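PDB 6TFX: ABC transporter substrate-binding protein from Rhizobium radiobacter, which binds the opine mannopinic acid as the periplasmic solute-binding component of an ABC transporter importing mannityl-opines into the bacterium. Local coordinates for residues A[284-298]-A[453-465]. Sequence-based numbering, arbitrary orientation.
Sequences RGERVNRAVPSVIPS and CAIPLTENLGTWA. With MG (magnesium ion), chain G; N72 ((2~{R})-2-[[(3~{R},4~{R},5~{S})-3,4,5,6-tetrakis(oxidanyl)-2-oxidanylidene-hexyl]amino]pentanedioic acid), chain C.
Arg290 and Glu459 form a hydrogen-bonded antiparallel pair that joins the short strand 289-291 to the long strand 454-467 in the mixed sheet of this periplasmic binding protein. The pair is closed by two reciprocal backbone bonds, Arg290 N to Glu459 O at 3.0 Å and Glu459 N to Arg290 O at 2.9 Å. Leu461 N extends the pairing to Val288 O, and at the other end Val292 N reaches Leu457 O in a weak bond.

The Glu459 side chain runs from this pair to the loop that follows strand 289-291. Its CB lies near Val292 CG2; chi1 of 62° sets CG between the backbone N and the carbonyl carbon, against the same Val292 methyl, and the chain then runs extended to the carboxylate. Val292 CG2 also packs 3.4 Å from Glu459 CD, the two side chains crossing at about a right angle. At the tip both carboxylate oxygens use their syn lone pairs on Ser298: OE1 accepts from Ser298 N, while OE2 accepts from Ser298 OG at 2.6 Å. This two-pronged grip fixes the rotation of the buried carboxylate and ties the loop back to the long strand.

Asn289 and Asn460 project from the other face, their amide planes 73° apart, with Asn289 OD1 against Asn460 CB. Asn289 ND2 donates to Gly285 O, which lies in the plane of the amide, and also to Gln226 O. On this face lies the opine pocket: Arg284 NH1 donates to the ligand hydroxyl OAB, and Asn460 OD1 accepts from OAM at 3.1 Å. A single water links the pocket residues to the strand pair, accepting from Arg284 NH1 and from Asn460 ND2 (2.7 Å), donating to Asn289 OD1, and hydrogen-bonding Thr458 OG1 at 2.6 Å.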
loop_
_atom_site.group_PDB
_atom_site.type_symbol
_atom_site.label_atom_id
_atom_site.label_comp_id
_atom_site.label_asym_id
_atom_site.label_seq_id
_atom_site.Cartn_x
_atom_site.Cartn_y
_atom_site.Cartn_z
ATOM N N ARG A 284 -8.132 -5.226 -19.635
ATOM C CA ARG A 284 -8.744 -4.667 -18.417
ATOM C C ARG A 284 -9.297 -3.265 -18.614
ATOM O O ARG A 284 -10.303 -2.932 -17.996
ATOM C CB ARG A 284 -7.769 -4.697 -17.242
ATOM C CG ARG A 284 -7.537 -6.114 -16.736
ATOM C CD ARG A 284 -6.589 -6.133 -15.543
ATOM N NE ARG A 284 -6.926 -7.250 -14.667
ATOM C CZ ARG A 284 -6.453 -7.413 -13.430
ATOM N NH1 ARG A 284 -5.570 -6.553 -12.928
ATOM N NH2 ARG A 284 -6.861 -8.438 -12.688
ATOM N N GLY A 285 -8.654 -2.471 -19.470
ATOM C CA GLY A 285 -9.109 -1.117 -19.805
ATOM C C GLY A 285 -8.087 -0.063 -19.437
ATOM O O GLY A 285 -7.584 -0.040 -18.299
ATOM N N GLU A 286 -7.807 0.844 -20.390
ATOM C CA GLU A 286 -6.771 1.873 -20.256
ATOM C C GLU A 286 -7.105 3.046 -19.330
ATOM O O GLU A 286 -6.187 3.790 -18.974
ATOM C CB GLU A 286 -6.336 2.397 -21.638
ATOM C CG GLU A 286 -5.086 1.709 -22.160
ATOM C CD GLU A 286 -5.264 0.649 -23.232
ATOM O OE1 GLU A 286 -6.404 0.175 -23.445
ATOM O OE2 GLU A 286 -4.243 0.285 -23.860
ATOM N N ARG A 287 -8.364 3.206 -18.900
ATOM C CA ARG A 287 -8.710 4.281 -17.951
ATOM C C ARG A 287 -8.139 3.968 -16.547
ATOM O O ARG A 287 -7.674 4.864 -15.823
ATOM C CB ARG A 287 -10.239 4.425 -17.873
ATOM C CG ARG A 287 -10.719 5.521 -16.920
ATOM C CD ARG A 287 -12.233 5.558 -16.823
ATOM N NE ARG A 287 -12.679 6.387 -15.704
ATOM C CZ ARG A 287 -13.943 6.498 -15.308
ATOM N NH1 ARG A 287 -14.906 5.835 -15.939
ATOM N NH2 ARG A 287 -14.254 7.272 -14.277
ATOM N N VAL A 288 -8.161 2.685 -16.181
ATOM C CA VAL A 288 -7.741 2.247 -14.852
ATOM C C VAL A 288 -6.381 1.566 -14.844
ATOM O O VAL A 288 -5.674 1.640 -13.839
ATOM C CB VAL A 288 -8.849 1.289 -14.317
ATOM C CG1 VAL A 288 -8.399 0.479 -13.103
ATOM C CG2 VAL A 288 -10.138 2.062 -14.040
ATOM N N ASN A 289 -6.025 0.920 -15.972
ATOM C CA ASN A 289 -4.819 0.084 -16.055
ATOM C C ASN A 289 -3.823 0.549 -17.083
ATOM O O ASN A 289 -4.205 0.955 -18.176
ATOM C CB ASN A 289 -5.247 -1.333 -16.453
ATOM C CG ASN A 289 -6.323 -1.880 -15.556
ATOM O OD1 ASN A 289 -6.025 -2.466 -14.522
ATOM N ND2 ASN A 289 -7.592 -1.667 -15.914
ATOM N N ARG A 290 -2.534 0.410 -16.767
ATOM C CA ARG A 290 -1.498 0.776 -17.729
ATOM C C ARG A 290 -0.318 -0.154 -17.580
ATOM O O ARG A 290 0.055 -0.481 -16.452
ATOM C CB ARG A 290 -1.004 2.224 -17.515
ATOM C CG ARG A 290 -2.001 3.333 -17.864
ATOM C CD ARG A 290 -2.272 3.485 -19.359
ATOM N NE ARG A 290 -3.472 4.287 -19.603
ATOM C CZ ARG A 290 -3.483 5.612 -19.716
ATOM N NH1 ARG A 290 -2.353 6.305 -19.618
ATOM N NH2 ARG A 290 -4.622 6.256 -19.933
ATOM N N ALA A 291 0.287 -0.567 -18.700
ATOM C CA ALA A 291 1.527 -1.347 -18.621
ATOM C C ALA A 291 2.612 -0.366 -18.173
ATOM O O ALA A 291 2.559 0.814 -18.549
ATOM C CB ALA A 291 1.880 -1.915 -19.982
ATOM N N VAL A 292 3.567 -0.837 -17.361
ATOM C CA VAL A 292 4.620 0.041 -16.830
ATOM C C VAL A 292 5.983 -0.403 -17.347
ATOM O O VAL A 292 6.372 -1.551 -17.096
ATOM C CB VAL A 292 4.590 0.087 -15.267
ATOM C CG1 VAL A 292 5.680 1.018 -14.712
ATOM C CG2 VAL A 292 3.227 0.535 -14.772
ATOM N N PRO A 293 6.746 0.507 -17.996
ATOM C CA PRO A 293 8.050 0.100 -18.538
ATOM C C PRO A 293 9.208 0.076 -17.533
ATOM O O PRO A 293 10.365 0.258 -17.942
ATOM C CB PRO A 293 8.292 1.116 -19.655
ATOM C CG PRO A 293 7.661 2.392 -19.114
ATOM C CD PRO A 293 6.403 1.897 -18.389
ATOM N N SER A 294 8.935 -0.193 -16.246
ATOM C CA SER A 294 9.979 -0.315 -15.227
ATOM C C SER A 294 9.445 -1.100 -14.047
ATOM O O SER A 294 8.299 -1.607 -14.095
ATOM C CB SER A 294 10.534 1.047 -14.798
ATOM O OG SER A 294 11.731 0.848 -14.049
ATOM N N VAL A 295 10.249 -1.201 -12.983
ATOM C CA VAL A 295 9.939 -2.021 -11.829
ATOM C C VAL A 295 9.473 -1.227 -10.606
ATOM O O VAL A 295 9.389 -1.781 -9.507
ATOM C CB VAL A 295 11.140 -2.939 -11.492
ATOM C CG1 VAL A 295 11.343 -3.988 -12.591
ATOM C CG2 VAL A 295 12.419 -2.113 -11.270
ATOM N N ILE A 296 9.140 0.047 -10.806
ATOM C CA ILE A 296 8.544 0.914 -9.801
ATOM C C ILE A 296 7.365 1.636 -10.464
ATOM O O ILE A 296 7.352 1.779 -11.690
ATOM C CB ILE A 296 9.556 1.896 -9.153
ATOM C CG1 ILE A 296 9.919 3.067 -10.101
ATOM C CG2 ILE A 296 10.800 1.148 -8.622
ATOM C CD1 ILE A 296 10.865 4.071 -9.430
ATOM N N PRO A 297 6.366 2.087 -9.683
ATOM C CA PRO A 297 5.191 2.746 -10.303
ATOM C C PRO A 297 5.575 4.006 -11.087
ATOM O O PRO A 297 6.544 4.689 -10.742
ATOM C CB PRO A 297 4.290 3.072 -9.111
ATOM C CG PRO A 297 4.659 2.016 -8.058
ATOM C CD PRO A 297 6.188 1.941 -8.218
ATOM N N SER A 298 4.814 4.311 -12.151
ATOM C CA SER A 298 5.173 5.427 -13.048
ATOM C C SER A 298 5.189 6.771 -12.334
ATOM O O SER A 298 5.929 7.677 -12.741
ATOM C CB SER A 298 4.261 5.469 -14.270
ATOM O OG SER A 298 2.939 5.769 -13.858
ATOM N N CYS A 453 14.951 -9.775 -11.983
ATOM C CA CYS A 453 14.581 -10.110 -10.613
ATOM C C CYS A 453 13.062 -10.001 -10.469
ATOM O O CYS A 453 12.449 -10.701 -9.664
ATOM C CB CYS A 453 15.292 -9.164 -9.660
ATOM S SG CYS A 453 17.089 -9.310 -9.770
ATOM N N ALA A 454 12.457 -9.103 -11.255
ATOM C CA ALA A 454 11.021 -8.906 -11.223
ATOM C C ALA A 454 10.588 -8.524 -12.615
ATOM O O ALA A 454 11.381 -7.939 -13.371
ATOM C CB ALA A 454 10.641 -7.813 -10.234
ATOM N N ILE A 455 9.369 -8.914 -12.966
ATOM C CA ILE A 455 8.782 -8.632 -14.278
ATOM C C ILE A 455 7.577 -7.751 -14.030
ATOM O O ILE A 455 6.623 -8.163 -13.370
ATOM C CB ILE A 455 8.371 -9.937 -15.007
ATOM C CG1 ILE A 455 9.563 -10.911 -15.150
ATOM C CG2 ILE A 455 7.751 -9.566 -16.373
ATOM C CD1 ILE A 455 9.092 -12.348 -15.407
ATOM N N PRO A 456 7.592 -6.523 -14.553
ATOM C CA PRO A 456 6.452 -5.634 -14.310
ATOM C C PRO A 456 5.264 -6.020 -15.151
ATOM O O PRO A 456 5.402 -6.489 -16.298
ATOM C CB PRO A 456 6.957 -4.259 -14.745
ATOM C CG PRO A 456 8.054 -4.536 -15.701
ATOM C CD PRO A 456 8.664 -5.868 -15.333
ATOM N N LEU A 457 4.089 -5.822 -14.574
ATOM C CA LEU A 457 2.871 -6.098 -15.310
ATOM C C LEU A 457 2.199 -4.755 -15.490
ATOM O O LEU A 457 2.812 -3.847 -16.042
ATOM C CB LEU A 457 2.009 -7.130 -14.557
ATOM C CG LEU A 457 2.764 -8.419 -14.175
ATOM C CD1 LEU A 457 1.918 -9.297 -13.378
ATOM C CD2 LEU A 457 3.271 -9.126 -15.397
ATOM N N THR A 458 0.974 -4.617 -15.025
ATOM C CA THR A 458 0.254 -3.353 -15.130
ATOM C C THR A 458 0.234 -2.678 -13.755
ATOM O O THR A 458 0.447 -3.343 -12.731
ATOM C CB THR A 458 -1.206 -3.654 -15.516
ATOM O OG1 THR A 458 -1.708 -4.675 -14.626
ATOM C CG2 THR A 458 -1.344 -4.077 -16.973
ATOM N N GLU A 459 -0.100 -1.368 -13.729
ATOM C CA GLU A 459 -0.402 -0.664 -12.491
ATOM C C GLU A 459 -1.889 -0.316 -12.632
ATOM O O GLU A 459 -2.355 -0.075 -13.764
ATOM C CB GLU A 459 0.474 0.584 -12.246
ATOM C CG GLU A 459 0.335 1.680 -13.284
ATOM C CD GLU A 459 1.334 2.814 -13.145
ATOM O OE1 GLU A 459 2.203 2.750 -12.246
ATOM O OE2 GLU A 459 1.274 3.748 -13.976
ATOM N N ASN A 460 -2.641 -0.344 -11.523
ATOM C CA ASN A 460 -4.064 -0.023 -11.611
ATOM C C ASN A 460 -4.480 1.005 -10.540
ATOM O O ASN A 460 -4.099 0.897 -9.368
ATOM C CB ASN A 460 -4.933 -1.286 -11.414
ATOM C CG ASN A 460 -4.347 -2.302 -10.451
ATOM O OD1 ASN A 460 -4.246 -2.091 -9.217
ATOM N ND2 ASN A 460 -3.896 -3.385 -11.011
ATOM N N LEU A 461 -5.320 1.954 -10.942
ATOM C CA LEU A 461 -5.886 2.880 -9.978
ATOM C C LEU A 461 -6.897 2.079 -9.134
ATOM O O LEU A 461 -7.386 1.035 -9.600
ATOM C CB LEU A 461 -6.661 3.985 -10.731
ATOM C CG LEU A 461 -5.794 4.893 -11.577
ATOM C CD1 LEU A 461 -6.660 5.795 -12.445
ATOM C CD2 LEU A 461 -4.896 5.747 -10.688
ATOM N N GLY A 462 -7.212 2.565 -7.934
ATOM C CA GLY A 462 -8.236 1.926 -7.111
ATOM C C GLY A 462 -9.585 2.245 -7.733
ATOM O O GLY A 462 -9.763 3.330 -8.276
ATOM N N THR A 463 -10.529 1.310 -7.717
ATOM C CA THR A 463 -11.843 1.540 -8.336
ATOM C C THR A 463 -12.912 1.289 -7.287
ATOM O O THR A 463 -12.936 0.223 -6.680
ATOM C CB THR A 463 -12.071 0.617 -9.547
ATOM O OG1 THR A 463 -11.807 -0.725 -9.150
ATOM C CG2 THR A 463 -11.208 0.983 -10.738
ATOM N N TRP A 464 -13.786 2.274 -7.072
ATOM C CA TRP A 464 -14.852 2.158 -6.074
ATOM C C TRP A 464 -16.101 2.842 -6.584
ATOM O O TRP A 464 -15.994 3.880 -7.239
ATOM C CB TRP A 464 -14.390 2.828 -4.757
ATOM C CG TRP A 464 -13.277 2.095 -4.049
ATOM C CD1 TRP A 464 -11.949 2.063 -4.389
ATOM C CD2 TRP A 464 -13.391 1.366 -2.828
ATOM N NE1 TRP A 464 -11.252 1.277 -3.500
ATOM C CE2 TRP A 464 -12.103 0.860 -2.515
ATOM C CE3 TRP A 464 -14.448 1.123 -1.939
ATOM C CZ2 TRP A 464 -11.852 0.121 -1.359
ATOM C CZ3 TRP A 464 -14.203 0.358 -0.808
ATOM C CH2 TRP A 464 -12.915 -0.123 -0.523
ATOM N N ALA A 465 -17.277 2.242 -6.332
ATOM C CA ALA A 465 -18.535 2.838 -6.781
ATOM C C ALA A 465 -19.296 3.370 -5.568
ATOM O O ALA A 465 -19.186 2.823 -4.472
ATOM C CB ALA A 465 -19.387 1.801 -7.489
HETATM MG MG MG G . 17.719 -8.161 -8.523
HETATM O OAB N72 C . -5.464 -6.582 -10.115
HETATM C CAF N72 C . -4.371 -6.255 -9.234
HETATM C CAG N72 C . -4.674 -6.250 -7.698
HETATM O OAC N72 C . -6.033 -6.226 -7.404
HETATM C CAH N72 C . -3.726 -5.309 -6.952
HETATM O OAM N72 C . -2.969 -4.366 -7.609
HETATM C CAI N72 C . -3.906 -4.377 -5.769
HETATM O OAD N72 C . -5.219 -3.861 -5.737
HETATM C CAJ N72 C . -3.334 -4.952 -4.497
HETATM O OAE N72 C . -2.418 -5.808 -4.592
HETATM C CAK N72 C . -3.916 -4.532 -3.117
HETATM N N N72 C . -2.970 -3.737 -2.372
HETATM C CA N72 C . -2.400 -4.185 -1.158
HETATM C C N72 C . -2.554 -5.633 -0.783
HETATM O O N72 C . -1.823 -6.681 -0.990
HETATM C CB N72 C . -0.995 -3.598 -0.999
HETATM C CG N72 C . 0.020 -4.304 -0.099
HETATM C CD N72 C . 1.053 -3.355 0.512
HETATM O OE1 N72 C . 0.777 -2.138 0.766
HETATM O OE2 N72 C . 2.189 -3.805 0.779
HETATM O OXT N72 C . -3.602 -5.620 -0.111
HETATM O O HOH W 1 -4.094 -4.092 -13.643
HETATM O O HOH W 2 4.907 -3.578 -17.920
#